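PDB 2OQH: putative isomerase from Streptomyces coelicolor A3, which probably catalyses the dehydration of D-glucarate to 5-dehydro-4-deoxy-D-glucarate, as a barrel enzyme of the enolase superfamily. Local coordinates for residues 224-227 / 231-234; 118-123 / 279-284. All blocks are in the same frame, centred on the assembly; numbering follows the deposited sequence.

Contact 1. Residues 224-227 / 231-234; sequences DPCV and GMAQ
Met232, a selenomethionine in this crystal, reaches from helix 228-238 over the loop that runs up to the same helix and lies against Cys226, Pro225 and Asp224 in turn. This is a compact example of how a beta-alpha unit of the enolase-superfamily barrel closes on itself: strand 221-223 ends, a short loop follows, and the first turns of the helix fold back over it. From CB the side chain sets off beside its own backbone N (chi1 -70°), then bends at both following torsions, which curls it toward the loop. Met232 CG meets Cys226, 4.0 Å from Cys226 O and scarcely farther from its SG. SE packs crosswise on the proline ring, 3.6 Å from Pro225 CD. It also passes over the backbone of the next residue, with Met232 SE 3.8 Å from Cys226 O. The methyl at the tip, Met232 CE, ends 3.9 Å from Asp224 OD1. A second point of contact comes from the loop side: Cys226 SG, held between its own backbone N and carbonyl carbon (chi1 63°), presses on the helix backbone 3.4 Å from Gly231 C. Beyond the pair, Leu243 and Thr245 of the neighbouring strand touch the Met232 side chain as well. No hydrogen bond joins the two segments. The Asp224 carboxylate is instead gripped by Thr245 OG1 and Asn246 N, so the methyl meets an acid already engaged elsewhere, and the contact probably rests on dispersion and close fit, with selenium standing in for the sulfur of methionine.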
loop_
_atom_site.group_PDB
_atom_site.type_symbol
_atom_site.label_atom_id
_atom_site.label_comp_id
_atom_site.label_asym_id
_atom_site.label_seq_id
_atom_site.Cartn_x
_atom_site.Cartn_y
_atom_site.Cartn_z
ATOM N N ASP A 224 13.983 -2.873 1.129
ATOM C CA ASP A 224 14.553 -2.995 -0.215
ATOM C C ASP A 224 15.865 -2.258 -0.495
ATOM O O ASP A 224 15.934 -1.440 -1.411
ATOM C CB ASP A 224 13.526 -2.548 -1.260
ATOM C CG ASP A 224 12.372 -3.515 -1.388
ATOM O OD1 ASP A 224 12.641 -4.718 -1.589
ATOM O OD2 ASP A 224 11.208 -3.076 -1.290
ATOM N N PRO A 225 16.930 -2.541 0.270
ATOM C CA PRO A 225 18.174 -1.822 -0.025
ATOM C C PRO A 225 18.767 -2.163 -1.396
ATOM O O PRO A 225 19.395 -1.319 -2.031
ATOM C CB PRO A 225 19.098 -2.232 1.126
ATOM C CG PRO A 225 18.564 -3.605 1.530
ATOM C CD PRO A 225 17.072 -3.392 1.465
ATOM N N CYS A 226 18.551 -3.395 -1.850
ATOM C CA CYS A 226 19.099 -3.850 -3.124
ATOM C C CYS A 226 18.084 -4.642 -3.945
ATOM O O CYS A 226 17.000 -4.948 -3.473
ATOM C CB CYS A 226 20.328 -4.726 -2.872
ATOM S SG CYS A 226 19.941 -6.248 -1.962
ATOM N N VAL A 227 18.459 -4.986 -5.172
ATOM C CA VAL A 227 17.576 -5.725 -6.072
ATOM C C VAL A 227 17.655 -7.244 -5.948
ATOM O O VAL A 227 18.702 -7.796 -5.635
ATOM C CB VAL A 227 17.882 -5.387 -7.551
ATOM C CG1 VAL A 227 17.754 -3.897 -7.791
ATOM C CG2 VAL A 227 19.277 -5.845 -7.904
ATOM N N GLY A 231 20.249 -10.873 -3.984
ATOM C CA GLY A 231 20.916 -9.793 -3.284
ATOM C C GLY A 231 20.393 -9.617 -1.868
ATOM O O GLY A 231 21.170 -9.473 -0.933
HETATM N N MSE A 232 19.071 -9.631 -1.714
HETATM C CA MSE A 232 18.453 -9.457 -0.401
HETATM C C MSE A 232 18.868 -10.546 0.590
HETATM O O MSE A 232 19.090 -10.266 1.770
HETATM C CB MSE A 232 16.926 -9.421 -0.535
HETATM C CG MSE A 232 16.386 -8.160 -1.220
HETATM SE SE MSE A 232 16.511 -6.567 -0.091
HETATM C CE MSE A 232 14.847 -6.818 0.859
ATOM N N ALA A 233 18.969 -11.783 0.114
ATOM C CA ALA A 233 19.371 -12.885 0.980
ATOM C C ALA A 233 20.792 -12.615 1.480
ATOM O O ALA A 233 21.110 -12.875 2.637
ATOM C CB ALA A 233 19.319 -14.215 0.223
ATOM N N GLN A 234 21.638 -12.084 0.602
ATOM C CA GLN A 234 23.016 -11.780 0.980
ATOM C C GLN A 234 23.059 -10.695 2.057
ATOM O O GLN A 234 23.849 -10.773 2.995
ATOM C CB GLN A 234 23.820 -11.328 -0.241
ATOM C CG GLN A 234 24.108 -12.434 -1.261
ATOM C CD GLN A 234 24.969 -13.553 -0.699
ATOM O OE1 GLN A 234 25.884 -13.317 0.093
ATOM N NE2 GLN A 234 24.692 -14.780 -1.127
#

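Contact 2. Residues 118-123 / 279-284; sequences DLLGGA and ATKALA
Lys281 donates a hydrogen bond from NZ to the backbone carbonyl of Leu120, the one hydrogen bond between these two segments, joining two parts of the enolase-superfamily fold. Helix 277-289, which bears the lysine, belongs to the beta/alpha barrel, whereas Leu120 follows helix 116-119 on the chain that leads from the N-terminal capping region. The bond measures 3.1 Å from Lys281 NZ to Leu120 O. It meets the carbonyl at a C=O...N angle of 151°, and the donor sits 16° out of the carbonyl plane. The Leu120 side chain turns toward the barrel helix too, its CB 4.2 Å from Lys281 NZ. One shell further out, the ammonium finds two more acceptors, Ser315 OG and Thr316 OG1, at the end of helix 303-315 and just after it. Three oxygens from two separate regions of the chain therefore share one positive charge, which fixes where the lysine tip can lie. Leu120 is positioned in turn by Trp105 of helix 85-112 and by contact with Ser315, so helices 85-112 and 303-315 both touch the same leucine. The lysine reaches this spot by a folded route, bent at chi2 and chi3 and extended again at chi4 (-172°). The extended end carries NZ out to the carbonyl, and the methylene behind it follows, with Lys281 CE 3.5 Å from Leu120 O.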
loop_
_atom_site.group_PDB
_atom_site.type_symbol
_atom_site.label_atom_id
_atom_site.label_comp_id
_atom_site.label_asym_id
_atom_site.label_seq_id
_atom_site.Cartn_x
_atom_site.Cartn_y
_atom_site.Cartn_z
ATOM N N ASP A 118 -16.257 -7.183 8.407
ATOM C CA ASP A 118 -16.953 -8.324 8.988
ATOM C C ASP A 118 -16.982 -9.523 8.044
ATOM O O ASP A 118 -17.184 -10.652 8.480
ATOM C CB ASP A 118 -18.390 -7.952 9.379
ATOM C CG ASP A 118 -18.476 -7.319 10.758
ATOM O OD1 ASP A 118 -17.506 -7.453 11.540
ATOM O OD2 ASP A 118 -19.521 -6.701 11.069
ATOM N N LEU A 119 -16.794 -9.287 6.753
ATOM C CA LEU A 119 -16.786 -10.398 5.815
ATOM C C LEU A 119 -15.375 -10.997 5.735
ATOM O O LEU A 119 -15.175 -12.058 5.150
ATOM C CB LEU A 119 -17.266 -9.933 4.437
ATOM C CG LEU A 119 -18.747 -9.506 4.388
ATOM C CD1 LEU A 119 -19.110 -9.004 2.997
ATOM C CD2 LEU A 119 -19.640 -10.677 4.785
ATOM N N LEU A 120 -14.409 -10.315 6.347
ATOM C CA LEU A 120 -13.018 -10.772 6.353
ATOM C C LEU A 120 -12.575 -11.344 7.704
ATOM O O LEU A 120 -11.388 -11.571 7.926
ATOM C CB LEU A 120 -12.084 -9.622 5.962
ATOM C CG LEU A 120 -12.257 -9.000 4.572
ATOM C CD1 LEU A 120 -11.348 -7.784 4.440
ATOM C CD2 LEU A 120 -11.944 -10.024 3.497
ATOM N N GLY A 121 -13.522 -11.577 8.604
ATOM C CA GLY A 121 -13.184 -12.124 9.906
ATOM C C GLY A 121 -13.475 -11.208 11.080
ATOM O O GLY A 121 -13.301 -11.591 12.235
ATOM N N GLY A 122 -13.923 -9.990 10.795
ATOM C CA GLY A 122 -14.229 -9.074 11.874
ATOM C C GLY A 122 -13.015 -8.319 12.376
ATOM O O GLY A 122 -11.872 -8.747 12.211
ATOM N N ALA A 123 -13.284 -7.188 13.011
ATOM C CA ALA A 123 -12.243 -6.326 13.534
ATOM C C ALA A 123 -11.516 -6.875 14.749
ATOM O O ALA A 123 -12.127 -7.475 15.636
ATOM C CB ALA A 123 -12.838 -4.967 13.869
ATOM N N ALA A 279 -6.217 -12.394 -1.639
ATOM C CA ALA A 279 -4.792 -12.675 -1.810
ATOM C C ALA A 279 -3.982 -12.061 -0.675
ATOM O O ALA A 279 -3.007 -12.644 -0.217
ATOM C CB ALA A 279 -4.305 -12.140 -3.141
ATOM N N THR A 280 -4.395 -10.880 -0.225
ATOM C CA THR A 280 -3.702 -10.187 0.849
ATOM C C THR A 280 -3.950 -10.885 2.187
ATOM O O THR A 280 -3.043 -10.983 3.009
ATOM C CB THR A 280 -4.133 -8.709 0.909
ATOM O OG1 THR A 280 -3.843 -8.088 -0.350
ATOM C CG2 THR A 280 -3.389 -7.971 2.009
ATOM N N LYS A 281 -5.169 -11.375 2.404
ATOM C CA LYS A 281 -5.470 -12.107 3.636
ATOM C C LYS A 281 -4.649 -13.397 3.595
ATOM O O LYS A 281 -4.150 -13.866 4.617
ATOM C CB LYS A 281 -6.958 -12.462 3.719
ATOM C CG LYS A 281 -7.896 -11.270 3.857
ATOM C CD LYS A 281 -7.786 -10.638 5.230
ATOM C CE LYS A 281 -8.342 -11.561 6.305
ATOM N NZ LYS A 281 -8.409 -10.876 7.619
ATOM N N ALA A 282 -4.517 -13.965 2.401
ATOM C CA ALA A 282 -3.744 -15.188 2.217
ATOM C C ALA A 282 -2.284 -14.927 2.596
ATOM O O ALA A 282 -1.669 -15.699 3.335
ATOM C CB ALA A 282 -3.835 -15.648 0.769
ATOM N N LEU A 283 -1.744 -13.826 2.087
ATOM C CA LEU A 283 -0.366 -13.456 2.367
ATOM C C LEU A 283 -0.133 -13.303 3.868
ATOM O O LEU A 283 0.926 -13.675 4.384
ATOM C CB LEU A 283 -0.015 -12.158 1.634
ATOM C CG LEU A 283 1.410 -11.613 1.776
ATOM C CD1 LEU A 283 2.434 -12.725 1.555
ATOM C CD2 LEU A 283 1.609 -10.481 0.771
ATOM N N ALA A 284 -1.123 -12.760 4.571
ATOM C CA ALA A 284 -1.009 -12.576 6.013
ATOM C C ALA A 284 -0.842 -13.949 6.661
ATOM O O ALA A 284 -0.034 -14.129 7.574
ATOM C CB ALA A 284 -2.253 -11.879 6.555
#

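The two contacts make a useful contrast. Contact 1 is largely buried and local, a loop packed on the helix that follows it within one beta-alpha unit; contact 2 lies at the surface and joins segments more than 150 residues apart, one near the capping region and the other on the barrel. The centres of contact 1 and contact 2 are about 29 Å apart. They share no helix or strand, though helices 228-238 and 277-289 both belong to the barrel. Chemistry follows place. In 224-227 / 231-234 side-chain atoms pack without a hydrogen bond, while 118-123 / 279-284 buries less than half the surface and depends on a lysine amine hydrogen-bonded to a backbone carbonyl, with two hydroxyls sharing it. Apolar packing serves the former, polar linkage the latter.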